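PDB 6CIB: YcaO from Methanopyrus kandleri, which probably uses ATP and magnesium ions to activate a peptide backbone amide for conversion to a thioamide. Local coordinates for residues R30-V35 and R50-Q55; D40-I45 and R195-E200; V117-R122 and G330-V335; P239-A244 and L304-T309. One frame throughout, in Å; residues are numbered along the deposited sequence.

Interaction 1 (R30-V35 and R50-Q55); sequences RKVGVV and RRRRSQ
The carbonyl oxygen of Val-32 is taken by a side chain: Arg-52 NE donates to Val-32 O over 2.9 Å, and the oxygen sits at the edge of the guanidinium, close to its plane. A water gives Val-32 O a second, weak bond and a firmer one to Arg-53 O, linking the two backbones again. CG of Arg-52 lies trans to the backbone N (chi1 -166°), and a bend at chi3 then turns NE onto the carbonyl, while NH2 goes on to a salt bridge with Glu-86. Gly-33 closes helix 28-31 in a Schellman motif; its phi is positive, and a CB here would run into Arg-53 O. The chain then joins strand 45-54 antiparallel. Arg-53 N bonds to Gly-33 O and Val-35 N to Arg-51 O, each at 2.8 Å, on either side of the non-hydrogen-bonded pair Val-34 and Arg-52. Val-35 CG2 rests over the centre of one guanidinium face of Arg-51, 3.6 Å from NH1, and also touches Arg-53 at CG (4.0 Å); both arginines pair with Glu-58. Val-34 CG1 packs on the bent chain of Arg-50 at CD (3.9 Å); the charged end of Arg-50 goes to Glu-29 and Glu-48. The contact thus lies where helix 28-31 runs into the hairpin of strands 34-42 and 45-54, with Val-32 and Arg-52 against Ala-83 of helix 68-85 and Arg-52 also touching Phe-59 of strand 57-64.

Interaction 2 (D40-I45 and R195-E200); sequences DRVGPI and RSLERE. With OXM (oxamic acid), chain I.
Apolar contacts converge on one methyl, Leu-197 CD2. It meets Val-42 CG1 at 4.1 Å, the two side chains crossing at about a right angle, and Ile-45 CG1 at 4.3 Å, with Pro-44 CD a little farther off. Leu-197 CG stands anti to the carbonyl carbon (chi1 -77°); CD1 continues the extended chain, and the other branch, CD2, turns to the hairpin. One residue earlier, Ser-196 sets its hydroxyl against the proline ring, OG lying 3.4 Å from Pro-44 CD.

What the helix end packs against is a beta hairpin with a two-residue loop: a type II' turn from Val-42 to Ile-45 joins strands 34-42 and 45-54. Gly-43 takes the positive phi this turn needs, and a CB on it would strike Pro-44 CD.

The polar link is made through water, which bonds to Arg-41 O and Gly-43 N, each at 2.9 Å, and weakly to Glu-200 OE1. Bent at chi2 (-59°), Glu-200 lays its carboxylate beside the turn, OE2 being 3.6 Å from Gly-43 CA. With an alanine here the bridging water would probably lose its tie to 195-200, and a gap would open beside Gly-43. Glu-200 also has a long, weak ion pair with Arg-260.

A charged contact lies one residue before Val-42 on strand 34-42, where Arg-41 NH1 donates nearly straight (165°) to O3 of the oxamic acid at 2.9 Å; Arg-68 NE also bonds to this ligand.

Interaction 3 (V117-R122 and G330-V335); sequences VDLTTR and GKVIEV
A water joins Asp-118 OD1 to Val-332 N across the contact and also to Thr-120 OG1, and the same carboxylate oxygen is unusually busy: Thr-120 N closes an Asx turn on it (2.9 Å, nearly along the C-O bond), and Thr-121 N, arriving from above the carboxylate plane, extends it to an Asx motif. With CG trans to the backbone N (chi1 -172°), the carboxylate turns forward over the bend that ends the strand. Its other oxygen, OD2, reaches Lys-331 NZ through a second water, and the two charges stay 4.7 Å apart. The backbones run antiparallel: Val-117 and Glu-334 form a hydrogen-bonded pair, and Leu-119 N donates almost straight to Val-332 O (2.8 Å). Leu-119 lies obliquely across Glu-334, its CD2 only 3.3 Å from OE1, while CD1 meets Val-332 CG1 at 4.1 Å. Strands 113-118 and 332-336 are neighbours within a five-stranded antiparallel sheet; Leu-119 and Val-332 pack on helices 154-177 and 313-325, and Ile-333, on the Asp-118 side, touches Val-125 and Val-127 of strand 124-128.

Interaction 4 (P239-A244 and L304-T309); sequences PDPEMA and LDRVIT
Two bends in the Arg-306 chain, at chi2 (-141°) and chi3, fold its guanidinium over Asp-240, which holds CG anti to its N (chi1 178°), with CB and the carboxylate lying against the guanidinium. The flat groups stack, their planes 24° apart. Asp-240 CB sits over one guanidinium face, toward the rim and 3.6 Å from NH2, and Thr-309 CA covers the opposite face. Between Asp-240 OD2 and Arg-306 NH1 there are 4.2 Å; the oxygen lies well out of the guanidinium plane, so at most the charges attract; no N-H points at it. Arg-306 NE is buried here and finds no partner.

Asp-240 has a second task as N-cap of helix 241-260: its OD1 accepts from Glu-242 N at 3.0 Å, approached from above the carboxylate plane. The loop 304-309 thus runs past the very start of a helix. A leucine in place of Arg-306 would probably leave the capping carboxylate without its nearby positive charge and uncover CB of Asp-240.

Prolines before and after the cap take the apolar contacts. Pro-239 CB meets Ile-308 CB, and Pro-241 CB meets Leu-304 CD1, each at 3.8 Å. A water spans the two backbones, donating to Pro-239 O (2.9 Å) and accepting from Ile-308 N (3.0 Å). Tyr-217 of strand 217-224 touches both Pro-241 and Leu-304, while Ile-308 continues onto Leu-316 of helix 313-325.

All four contacts are partly buried, their centres about 17 to 21 Å from that of the chain, so none is deep core; only interaction 4 has no exposed residue among those touching. Interactions 1 and 2 work on the two ends of one hairpin, strands 34-42 and 45-54: the first is arginine-rich with direct hydrogen bonds, the second sets the turn against a helix end with methyl contacts and a water. Interaction 3, across the chain's centre from interaction 2, is the other beta pairing, in the five-stranded sheet. Interaction 4, nested in the loop 3 closes, pairs no strands and relies on prolines, a stacked arginine and a water. Helix 313-325 backs both 3 and 4.

Interaction 1 (R30-V35 and R50-Q55)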
loop_
_atom_site.group_PDB
_atom_site.type_symbol
_atom_site.label_atom_id
_atom_site.label_comp_id
_atom_site.label_asym_id
_atom_site.label_seq_id
_atom_site.Cartn_x
_atom_site.Cartn_y
_atom_site.Cartn_z
ATOM N N ARG A 30 13.375 12.485 -14.012
ATOM C CA ARG A 30 14.811 12.729 -14.198
ATOM C C ARG A 30 15.503 13.018 -12.861
ATOM O O ARG A 30 16.543 12.421 -12.565
ATOM C CB ARG A 30 15.066 13.873 -15.197
ATOM C CG ARG A 30 16.545 14.086 -15.544
ATOM C CD ARG A 30 16.816 15.363 -16.345
ATOM N NE ARG A 30 16.301 16.600 -15.733
ATOM C CZ ARG A 30 16.846 17.245 -14.700
ATOM N NH1 ARG A 30 17.946 16.793 -14.104
ATOM N NH2 ARG A 30 16.277 18.354 -14.246
ATOM N N LYS A 31 14.910 13.902 -12.056
ATOM C CA LYS A 31 15.509 14.361 -10.799
ATOM C C LYS A 31 15.660 13.258 -9.773
ATOM O O LYS A 31 16.528 13.328 -8.895
ATOM C CB LYS A 31 14.705 15.519 -10.207
ATOM C CG LYS A 31 14.991 16.865 -10.861
ATOM C CD LYS A 31 14.028 17.932 -10.365
ATOM C CE LYS A 31 14.300 19.284 -11.011
ATOM N NZ LYS A 31 13.094 20.170 -10.978
ATOM N N VAL A 32 14.828 12.230 -9.929
ATOM C CA VAL A 32 14.711 11.108 -9.013
ATOM C C VAL A 32 15.443 9.857 -9.546
ATOM O O VAL A 32 15.443 8.791 -8.917
ATOM C CB VAL A 32 13.204 10.929 -8.704
ATOM C CG1 VAL A 32 12.633 9.573 -9.081
ATOM C CG2 VAL A 32 12.884 11.398 -7.294
ATOM N N GLY A 33 16.078 10.005 -10.708
ATOM C CA GLY A 33 16.985 8.978 -11.237
ATOM C C GLY A 33 16.397 7.940 -12.177
ATOM O O GLY A 33 17.018 6.901 -12.393
ATOM N N VAL A 34 15.210 8.213 -12.729
ATOM C CA VAL A 34 14.598 7.349 -13.746
ATOM C C VAL A 34 15.487 7.389 -14.988
ATOM O O VAL A 34 15.810 8.460 -15.493
ATOM C CB VAL A 34 13.150 7.788 -14.104
ATOM C CG1 VAL A 34 12.620 7.042 -15.332
ATOM C CG2 VAL A 34 12.218 7.594 -12.911
ATOM N N VAL A 35 15.884 6.215 -15.454
ATOM C CA VAL A 35 16.772 6.114 -16.610
ATOM C C VAL A 35 16.119 5.354 -17.770
ATOM O O VAL A 35 16.582 5.455 -18.905
ATOM C CB VAL A 35 18.159 5.521 -16.245
ATOM C CG1 VAL A 35 18.996 6.550 -15.485
ATOM C CG2 VAL A 35 18.028 4.218 -15.460
ATOM N N ARG A 50 9.392 1.472 -14.404
ATOM C CA ARG A 50 10.508 2.404 -14.339
ATOM C C ARG A 50 11.776 1.710 -13.845
ATOM O O ARG A 50 11.737 0.950 -12.870
ATOM C CB ARG A 50 10.154 3.594 -13.439
ATOM C CG ARG A 50 8.913 4.386 -13.881
ATOM C CD ARG A 50 9.181 5.203 -15.148
ATOM N NE ARG A 50 7.990 5.899 -15.649
ATOM C CZ ARG A 50 7.085 5.373 -16.479
ATOM N NH1 ARG A 50 7.222 4.128 -16.926
ATOM N NH2 ARG A 50 6.030 6.099 -16.861
ATOM N N ARG A 51 12.881 1.956 -14.545
ATOM C CA ARG A 51 14.208 1.610 -14.058
ATOM C C ARG A 51 14.808 2.883 -13.456
ATOM O O ARG A 51 14.911 3.914 -14.132
ATOM C CB ARG A 51 15.076 1.047 -15.190
ATOM C CG ARG A 51 16.430 0.501 -14.743
ATOM C CD ARG A 51 17.100 -0.345 -15.824
ATOM N NE ARG A 51 17.459 0.419 -17.020
ATOM C CZ ARG A 51 18.617 1.053 -17.209
ATOM N NH1 ARG A 51 19.570 1.027 -16.287
ATOM N NH2 ARG A 51 18.833 1.722 -18.338
ATOM N N ARG A 52 15.166 2.794 -12.178
ATOM C CA ARG A 52 15.645 3.929 -11.381
ATOM C C ARG A 52 17.052 3.661 -10.815
ATOM O O ARG A 52 17.319 2.565 -10.326
ATOM C CB ARG A 52 14.666 4.189 -10.227
ATOM C CG ARG A 52 14.852 5.525 -9.532
ATOM C CD ARG A 52 14.056 5.646 -8.241
ATOM N NE ARG A 52 14.787 6.516 -7.319
ATOM C CZ ARG A 52 15.295 6.140 -6.153
ATOM N NH1 ARG A 52 15.130 4.907 -5.698
ATOM N NH2 ARG A 52 15.959 7.017 -5.424
ATOM N N ARG A 53 17.927 4.671 -10.875
ATOM C CA ARG A 53 19.288 4.592 -10.326
ATOM C C ARG A 53 19.445 5.505 -9.129
ATOM O O ARG A 53 19.008 6.654 -9.178
ATOM C CB ARG A 53 20.320 5.054 -11.360
ATOM C CG ARG A 53 20.671 4.052 -12.430
ATOM C CD ARG A 53 22.090 4.318 -12.924
ATOM N NE ARG A 53 22.263 4.014 -14.345
ATOM C CZ ARG A 53 22.270 2.790 -14.880
ATOM N NH1 ARG A 53 22.102 1.708 -14.122
ATOM N NH2 ARG A 53 22.437 2.648 -16.190
ATOM N N SER A 54 20.097 5.008 -8.076
ATOM C CA SER A 54 20.525 5.844 -6.932
ATOM C C SER A 54 21.856 5.335 -6.372
ATOM O O SER A 54 22.402 4.345 -6.872
ATOM C CB SER A 54 19.451 5.867 -5.836
ATOM O OG SER A 54 19.405 4.635 -5.126
ATOM N N GLN A 55 22.361 5.982 -5.324
ATOM C CA GLN A 55 23.542 5.471 -4.602
ATOM C C GLN A 55 23.311 4.055 -4.055
ATOM O O GLN A 55 24.268 3.353 -3.744
ATOM C CB GLN A 55 23.955 6.413 -3.464
ATOM C CG GLN A 55 23.041 6.347 -2.256
ATOM C CD GLN A 55 23.650 6.912 -0.994
ATOM O OE1 GLN A 55 23.686 8.124 -0.802
ATOM N NE2 GLN A 55 24.100 6.034 -0.109
HETATM O O HOH W 1 18.736 9.013 -7.962
#

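Interaction 2 (D40-I45 and R195-E200)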
loop_
_atom_site.group_PDB
_atom_site.type_symbol
_atom_site.label_atom_id
_atom_site.label_comp_id
_atom_site.label_asym_id
_atom_site.label_seq_id
_atom_site.Cartn_x
_atom_site.Cartn_y
_atom_site.Cartn_z
ATOM N N ASP A 40 3.275 -1.286 -20.519
ATOM C CA ASP A 40 2.593 -2.565 -20.713
ATOM C C ASP A 40 1.086 -2.340 -20.708
ATOM O O ASP A 40 0.613 -1.284 -20.302
ATOM C CB ASP A 40 2.995 -3.557 -19.605
ATOM C CG ASP A 40 4.417 -4.123 -19.791
ATOM O OD1 ASP A 40 5.084 -3.784 -20.796
ATOM O OD2 ASP A 40 4.872 -4.909 -18.921
ATOM N N ARG A 41 0.340 -3.328 -21.172
ATOM C CA ARG A 41 -1.101 -3.357 -20.974
ATOM C C ARG A 41 -1.485 -4.797 -20.674
ATOM O O ARG A 41 -1.244 -5.699 -21.484
ATOM C CB ARG A 41 -1.855 -2.813 -22.197
ATOM C CG ARG A 41 -3.263 -2.263 -21.903
ATOM C CD ARG A 41 -3.921 -1.576 -23.114
ATOM N NE ARG A 41 -3.744 -2.420 -24.280
ATOM C CZ ARG A 41 -3.008 -2.144 -25.349
ATOM N NH1 ARG A 41 -2.413 -0.964 -25.514
ATOM N NH2 ARG A 41 -2.913 -3.069 -26.283
ATOM N N VAL A 42 -2.060 -5.015 -19.499
ATOM C CA VAL A 42 -2.456 -6.360 -19.093
ATOM C C VAL A 42 -3.971 -6.410 -19.188
ATOM O O VAL A 42 -4.676 -5.764 -18.396
ATOM C CB VAL A 42 -1.922 -6.730 -17.687
ATOM C CG1 VAL A 42 -2.416 -8.104 -17.260
ATOM C CG2 VAL A 42 -0.393 -6.689 -17.674
ATOM N N GLY A 43 -4.454 -7.162 -20.180
ATOM C CA GLY A 43 -5.847 -7.073 -20.639
ATOM C C GLY A 43 -6.138 -5.613 -20.930
ATOM O O GLY A 43 -5.413 -4.999 -21.720
ATOM N N PRO A 44 -7.138 -5.027 -20.241
ATOM C CA PRO A 44 -7.449 -3.611 -20.457
ATOM C C PRO A 44 -6.636 -2.638 -19.587
ATOM O O PRO A 44 -6.822 -1.427 -19.728
ATOM C CB PRO A 44 -8.924 -3.535 -20.067
ATOM C CG PRO A 44 -9.041 -4.518 -18.946
ATOM C CD PRO A 44 -8.063 -5.634 -19.254
ATOM N N ILE A 45 -5.765 -3.147 -18.705
ATOM C CA ILE A 45 -5.094 -2.303 -17.701
ATOM C C ILE A 45 -3.690 -1.847 -18.118
ATOM O O ILE A 45 -2.792 -2.678 -18.299
ATOM C CB ILE A 45 -5.031 -2.965 -16.287
ATOM C CG1 ILE A 45 -6.443 -3.302 -15.755
ATOM C CG2 ILE A 45 -4.249 -2.088 -15.301
ATOM C CD1 ILE A 45 -7.430 -2.137 -15.745
ATOM N N ARG A 195 -13.552 -10.174 -15.149
ATOM C CA ARG A 195 -13.666 -11.110 -16.287
ATOM C C ARG A 195 -12.600 -10.854 -17.342
ATOM O O ARG A 195 -12.032 -11.799 -17.900
ATOM C CB ARG A 195 -15.047 -11.012 -16.945
ATOM C CG ARG A 195 -16.169 -11.669 -16.164
ATOM C CD ARG A 195 -17.508 -11.396 -16.826
ATOM N NE ARG A 195 -18.625 -11.817 -15.977
ATOM C CZ ARG A 195 -19.911 -11.769 -16.321
ATOM N NH1 ARG A 195 -20.290 -11.317 -17.515
ATOM N NH2 ARG A 195 -20.831 -12.179 -15.457
ATOM N N SER A 196 -12.338 -9.575 -17.609
ATOM C CA SER A 196 -11.367 -9.180 -18.618
ATOM C C SER A 196 -9.938 -9.573 -18.205
ATOM O O SER A 196 -9.162 -10.081 -19.027
ATOM C CB SER A 196 -11.479 -7.686 -18.910
ATOM O OG SER A 196 -10.820 -7.374 -20.115
ATOM N N LEU A 197 -9.610 -9.361 -16.931
ATOM C CA LEU A 197 -8.331 -9.828 -16.378
ATOM C C LEU A 197 -8.241 -11.339 -16.297
ATOM O O LEU A 197 -7.163 -11.898 -16.487
ATOM C CB LEU A 197 -8.032 -9.196 -15.011
ATOM C CG LEU A 197 -7.533 -7.745 -15.024
ATOM C CD1 LEU A 197 -7.446 -7.213 -13.600
ATOM C CD2 LEU A 197 -6.188 -7.599 -15.729
ATOM N N GLU A 198 -9.377 -11.987 -16.031
ATOM C CA GLU A 198 -9.477 -13.456 -15.994
ATOM C C GLU A 198 -9.134 -14.111 -17.331
ATOM O O GLU A 198 -8.538 -15.184 -17.358
ATOM C CB GLU A 198 -10.856 -13.897 -15.513
ATOM C CG GLU A 198 -10.955 -15.372 -15.176
ATOM C CD GLU A 198 -12.229 -15.708 -14.441
ATOM O OE1 GLU A 198 -13.302 -15.680 -15.076
ATOM O OE2 GLU A 198 -12.160 -15.998 -13.228
ATOM N N ARG A 199 -9.486 -13.443 -18.426
ATOM C CA ARG A 199 -9.111 -13.888 -19.769
ATOM C C ARG A 199 -7.594 -13.964 -20.003
ATOM O O ARG A 199 -7.155 -14.645 -20.924
ATOM C CB ARG A 199 -9.796 -13.019 -20.830
ATOM C CG ARG A 199 -11.175 -13.535 -21.210
ATOM C CD ARG A 199 -11.876 -12.655 -22.237
ATOM N NE ARG A 199 -13.060 -12.024 -21.655
ATOM C CZ ARG A 199 -13.232 -10.716 -21.483
ATOM N NH1 ARG A 199 -12.305 -9.846 -21.870
ATOM N NH2 ARG A 199 -14.348 -10.274 -20.929
ATOM N N GLU A 200 -6.812 -13.282 -19.155
ATOM C CA GLU A 200 -5.345 -13.295 -19.221
ATOM C C GLU A 200 -4.722 -14.501 -18.520
ATOM O O GLU A 200 -3.624 -14.940 -18.879
ATOM C CB GLU A 200 -4.763 -12.016 -18.608
ATOM C CG GLU A 200 -5.071 -10.733 -19.357
ATOM C CD GLU A 200 -4.577 -10.751 -20.791
ATOM O OE1 GLU A 200 -3.371 -11.006 -21.019
ATOM O OE2 GLU A 200 -5.410 -10.507 -21.691
HETATM C C1 OXM I . -3.177 2.925 -25.515
HETATM N N1 OXM I . -3.269 1.933 -26.394
HETATM O O1 OXM I . -3.564 4.066 -25.771
HETATM C C2 OXM I . -2.594 2.632 -24.204
HETATM O O2 OXM I . -2.199 3.579 -23.488
HETATM O O3 OXM I . -2.505 1.437 -23.834
HETATM O O HOH W 2 -2.318 -8.400 -21.756
#

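Interaction 3 (V117-R122 and G330-V335)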
loop_
_atom_site.group_PDB
_atom_site.type_symbol
_atom_site.label_atom_id
_atom_site.label_comp_id
_atom_site.label_asym_id
_atom_site.label_seq_id
_atom_site.Cartn_x
_atom_site.Cartn_y
_atom_site.Cartn_z
ATOM N N VAL A 117 4.656 12.996 14.105
ATOM C CA VAL A 117 3.513 13.556 14.837
ATOM C C VAL A 117 2.508 12.438 15.136
ATOM O O VAL A 117 2.152 11.657 14.246
ATOM C CB VAL A 117 2.810 14.716 14.074
ATOM C CG1 VAL A 117 1.877 15.482 15.007
ATOM C CG2 VAL A 117 3.819 15.696 13.481
ATOM N N ASP A 118 2.077 12.358 16.395
ATOM C CA ASP A 118 0.950 11.506 16.797
ATOM C C ASP A 118 -0.317 12.163 16.264
ATOM O O ASP A 118 -0.674 13.267 16.691
ATOM C CB ASP A 118 0.899 11.397 18.331
ATOM C CG ASP A 118 -0.117 10.379 18.835
ATOM O OD1 ASP A 118 -1.253 10.314 18.319
ATOM O OD2 ASP A 118 0.222 9.650 19.788
ATOM N N LEU A 119 -0.993 11.497 15.329
ATOM C CA LEU A 119 -2.152 12.104 14.663
ATOM C C LEU A 119 -3.425 12.140 15.524
ATOM O O LEU A 119 -4.400 12.809 15.164
ATOM C CB LEU A 119 -2.389 11.476 13.280
ATOM C CG LEU A 119 -1.300 11.678 12.197
ATOM C CD1 LEU A 119 -1.807 11.188 10.849
ATOM C CD2 LEU A 119 -0.848 13.132 12.077
ATOM N N THR A 120 -3.409 11.431 16.653
ATOM C CA THR A 120 -4.499 11.507 17.635
ATOM C C THR A 120 -4.307 12.726 18.541
ATOM O O THR A 120 -5.185 13.586 18.634
ATOM C CB THR A 120 -4.589 10.218 18.486
ATOM O OG1 THR A 120 -4.808 9.098 17.624
ATOM C CG2 THR A 120 -5.726 10.293 19.511
ATOM N N THR A 121 -3.144 12.798 19.183
ATOM C CA THR A 121 -2.892 13.795 20.215
ATOM C C THR A 121 -2.295 15.098 19.671
ATOM O O THR A 121 -2.297 16.116 20.369
ATOM C CB THR A 121 -1.984 13.231 21.315
ATOM O OG1 THR A 121 -0.725 12.860 20.743
ATOM C CG2 THR A 121 -2.616 12.011 21.964
ATOM N N ARG A 122 -1.803 15.054 18.429
ATOM C CA ARG A 122 -1.047 16.161 17.786
ATOM C C ARG A 122 0.279 16.514 18.503
ATOM O O ARG A 122 0.857 17.577 18.270
ATOM C CB ARG A 122 -1.928 17.406 17.537
ATOM C CG ARG A 122 -3.057 17.190 16.539
ATOM C CD ARG A 122 -4.101 18.293 16.633
ATOM N NE ARG A 122 -5.465 17.746 16.609
ATOM C CZ ARG A 122 -6.557 18.356 17.081
ATOM N NH1 ARG A 122 -6.490 19.569 17.627
ATOM N NH2 ARG A 122 -7.734 17.745 17.008
ATOM N N GLY A 330 -2.802 0.595 18.445
ATOM C CA GLY A 330 -1.761 1.507 18.923
ATOM C C GLY A 330 -1.866 2.900 18.327
ATOM O O GLY A 330 -2.958 3.341 17.924
ATOM N N LYS A 331 -0.724 3.587 18.275
ATOM C CA LYS A 331 -0.647 4.999 17.859
ATOM C C LYS A 331 -0.577 5.158 16.345
ATOM O O LYS A 331 0.031 4.326 15.664
ATOM C CB LYS A 331 0.576 5.678 18.485
ATOM C CG LYS A 331 0.560 5.741 20.002
ATOM C CD LYS A 331 1.901 6.241 20.514
ATOM C CE LYS A 331 1.911 6.287 22.030
ATOM N NZ LYS A 331 3.067 7.104 22.492
ATOM N N VAL A 332 -1.187 6.231 15.838
ATOM C CA VAL A 332 -1.128 6.597 14.411
ATOM C C VAL A 332 -0.109 7.722 14.275
ATOM O O VAL A 332 -0.361 8.853 14.719
ATOM C CB VAL A 332 -2.510 7.042 13.857
ATOM C CG1 VAL A 332 -2.415 7.462 12.385
ATOM C CG2 VAL A 332 -3.535 5.930 14.019
ATOM N N ILE A 333 1.048 7.399 13.697
ATOM C CA ILE A 333 2.155 8.357 13.565
ATOM C C ILE A 333 2.416 8.706 12.094
ATOM O O ILE A 333 2.442 7.821 11.237
ATOM C CB ILE A 333 3.442 7.833 14.246
ATOM C CG1 ILE A 333 3.186 7.537 15.744
ATOM C CG2 ILE A 333 4.594 8.820 14.073
ATOM C CD1 ILE A 333 4.260 6.709 16.434
ATOM N N GLU A 334 2.594 10.001 11.825
ATOM C CA GLU A 334 3.007 10.512 10.520
ATOM C C GLU A 334 4.414 11.130 10.610
ATOM O O GLU A 334 4.693 11.936 11.511
ATOM C CB GLU A 334 2.003 11.557 10.022
ATOM C CG GLU A 334 2.443 12.336 8.785
ATOM C CD GLU A 334 1.650 13.613 8.544
ATOM O OE1 GLU A 334 0.701 13.912 9.301
ATOM O OE2 GLU A 334 1.978 14.333 7.580
ATOM N N VAL A 335 5.284 10.739 9.679
ATOM C CA VAL A 335 6.607 11.344 9.536
ATOM C C VAL A 335 6.706 12.005 8.164
ATOM O O VAL A 335 6.508 11.358 7.136
ATOM C CB VAL A 335 7.749 10.304 9.722
ATOM C CG1 VAL A 335 9.120 10.944 9.526
ATOM C CG2 VAL A 335 7.666 9.632 11.088
HETATM O O HOH W 3 -2.390 7.882 17.753
HETATM O O HOH W 4 2.692 9.544 20.924
#

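Interaction 4 (P239-A244 and L304-T309)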
loop_
_atom_site.group_PDB
_atom_site.type_symbol
_atom_site.label_atom_id
_atom_site.label_comp_id
_atom_site.label_asym_id
_atom_site.label_seq_id
_atom_site.Cartn_x
_atom_site.Cartn_y
_atom_site.Cartn_z
ATOM N N PRO A 239 -12.499 3.276 2.263
ATOM C CA PRO A 239 -13.873 3.460 2.761
ATOM C C PRO A 239 -14.932 3.178 1.688
ATOM O O PRO A 239 -16.069 2.851 2.014
ATOM C CB PRO A 239 -13.910 4.940 3.175
ATOM C CG PRO A 239 -12.761 5.573 2.461
ATOM C CD PRO A 239 -11.703 4.504 2.454
ATOM N N ASP A 240 -14.542 3.306 0.421
ATOM C CA ASP A 240 -15.385 2.952 -0.696
ATOM C C ASP A 240 -15.028 1.529 -1.152
ATOM O O ASP A 240 -13.959 1.318 -1.724
ATOM C CB ASP A 240 -15.199 3.982 -1.825
ATOM C CG ASP A 240 -16.010 3.662 -3.077
ATOM O OD1 ASP A 240 -16.682 2.607 -3.151
ATOM O OD2 ASP A 240 -15.964 4.494 -4.008
ATOM N N PRO A 241 -15.939 0.552 -0.924
ATOM C CA PRO A 241 -15.633 -0.843 -1.290
ATOM C C PRO A 241 -15.348 -1.055 -2.787
ATOM O O PRO A 241 -14.566 -1.944 -3.139
ATOM C CB PRO A 241 -16.881 -1.613 -0.841
ATOM C CG PRO A 241 -17.976 -0.593 -0.783
ATOM C CD PRO A 241 -17.305 0.687 -0.371
ATOM N N GLU A 242 -15.958 -0.234 -3.642
ATOM C CA GLU A 242 -15.703 -0.261 -5.088
ATOM C C GLU A 242 -14.251 0.089 -5.438
ATOM O O GLU A 242 -13.687 -0.509 -6.339
ATOM C CB GLU A 242 -16.648 0.682 -5.839
ATOM C CG GLU A 242 -18.080 0.183 -5.988
ATOM C CD GLU A 242 -18.980 1.222 -6.636
ATOM O OE1 GLU A 242 -18.892 1.427 -7.866
ATOM O OE2 GLU A 242 -19.770 1.855 -5.911
HETATM N N MSE A 243 -13.671 1.056 -4.723
HETATM C CA MSE A 243 -12.263 1.449 -4.889
HETATM C C MSE A 243 -11.355 0.347 -4.417
HETATM O O MSE A 243 -10.343 0.066 -5.058
HETATM C CB MSE A 243 -11.966 2.743 -4.127
HETATM C CG MSE A 243 -10.524 3.207 -4.357
HETATM SE SE MSE A 243 -10.033 4.681 -3.152
HETATM C CE MSE A 243 -11.069 5.994 -4.177
ATOM N N ALA A 244 -11.709 -0.281 -3.294
ATOM C CA ALA A 244 -10.948 -1.418 -2.755
ATOM C C ALA A 244 -10.855 -2.583 -3.749
ATOM O O ALA A 244 -9.785 -3.186 -3.896
ATOM C CB ALA A 244 -11.542 -1.889 -1.426
ATOM N N LEU A 304 -22.628 -3.816 1.474
ATOM C CA LEU A 304 -21.647 -3.092 2.278
ATOM C C LEU A 304 -22.024 -1.617 2.437
ATOM O O LEU A 304 -22.163 -0.898 1.449
ATOM C CB LEU A 304 -20.227 -3.258 1.702
ATOM C CG LEU A 304 -19.674 -4.681 1.522
ATOM C CD1 LEU A 304 -18.318 -4.652 0.835
ATOM C CD2 LEU A 304 -19.588 -5.439 2.842
ATOM N N ASP A 305 -22.205 -1.190 3.688
ATOM C CA ASP A 305 -22.524 0.205 4.028
ATOM C C ASP A 305 -21.369 1.138 3.686
ATOM O O ASP A 305 -20.212 0.794 3.912
ATOM C CB ASP A 305 -22.819 0.351 5.530
ATOM C CG ASP A 305 -24.030 -0.450 5.986
ATOM O OD1 ASP A 305 -25.118 -0.322 5.367
ATOM O OD2 ASP A 305 -23.892 -1.198 6.984
ATOM N N ARG A 306 -21.690 2.306 3.137
ATOM C CA ARG A 306 -20.721 3.398 3.041
ATOM C C ARG A 306 -20.777 4.195 4.335
ATOM O O ARG A 306 -21.663 5.030 4.518
ATOM C CB ARG A 306 -20.985 4.292 1.826
ATOM C CG ARG A 306 -20.420 3.740 0.525
ATOM C CD ARG A 306 -19.822 4.828 -0.359
ATOM N NE ARG A 306 -18.533 5.313 0.144
ATOM C CZ ARG A 306 -17.818 6.297 -0.406
ATOM N NH1 ARG A 306 -18.249 6.928 -1.495
ATOM N NH2 ARG A 306 -16.659 6.659 0.138
ATOM N N VAL A 307 -19.843 3.902 5.239
ATOM C CA VAL A 307 -19.792 4.534 6.565
ATOM C C VAL A 307 -19.145 5.914 6.436
ATOM O O VAL A 307 -19.676 6.905 6.936
ATOM C CB VAL A 307 -19.036 3.659 7.609
ATOM C CG1 VAL A 307 -19.074 4.293 8.994
ATOM C CG2 VAL A 307 -19.607 2.247 7.672
ATOM N N ILE A 308 -18.004 5.953 5.751
ATOM C CA ILE A 308 -17.238 7.172 5.513
ATOM C C ILE A 308 -17.473 7.616 4.063
ATOM O O ILE A 308 -16.964 7.002 3.112
ATOM C CB ILE A 308 -15.729 6.961 5.829
ATOM C CG1 ILE A 308 -15.543 6.531 7.291
ATOM C CG2 ILE A 308 -14.926 8.224 5.538
ATOM C CD1 ILE A 308 -14.277 5.748 7.582
ATOM N N THR A 309 -18.290 8.653 3.905
ATOM C CA THR A 309 -18.565 9.232 2.591
ATOM C C THR A 309 -17.603 10.383 2.381
ATOM O O THR A 309 -17.211 11.076 3.328
ATOM C CB THR A 309 -20.025 9.716 2.419
ATOM O OG1 THR A 309 -20.346 10.659 3.447
ATOM C CG2 THR A 309 -21.004 8.549 2.465
HETATM O O HOH W 5 -17.034 3.314 4.690
#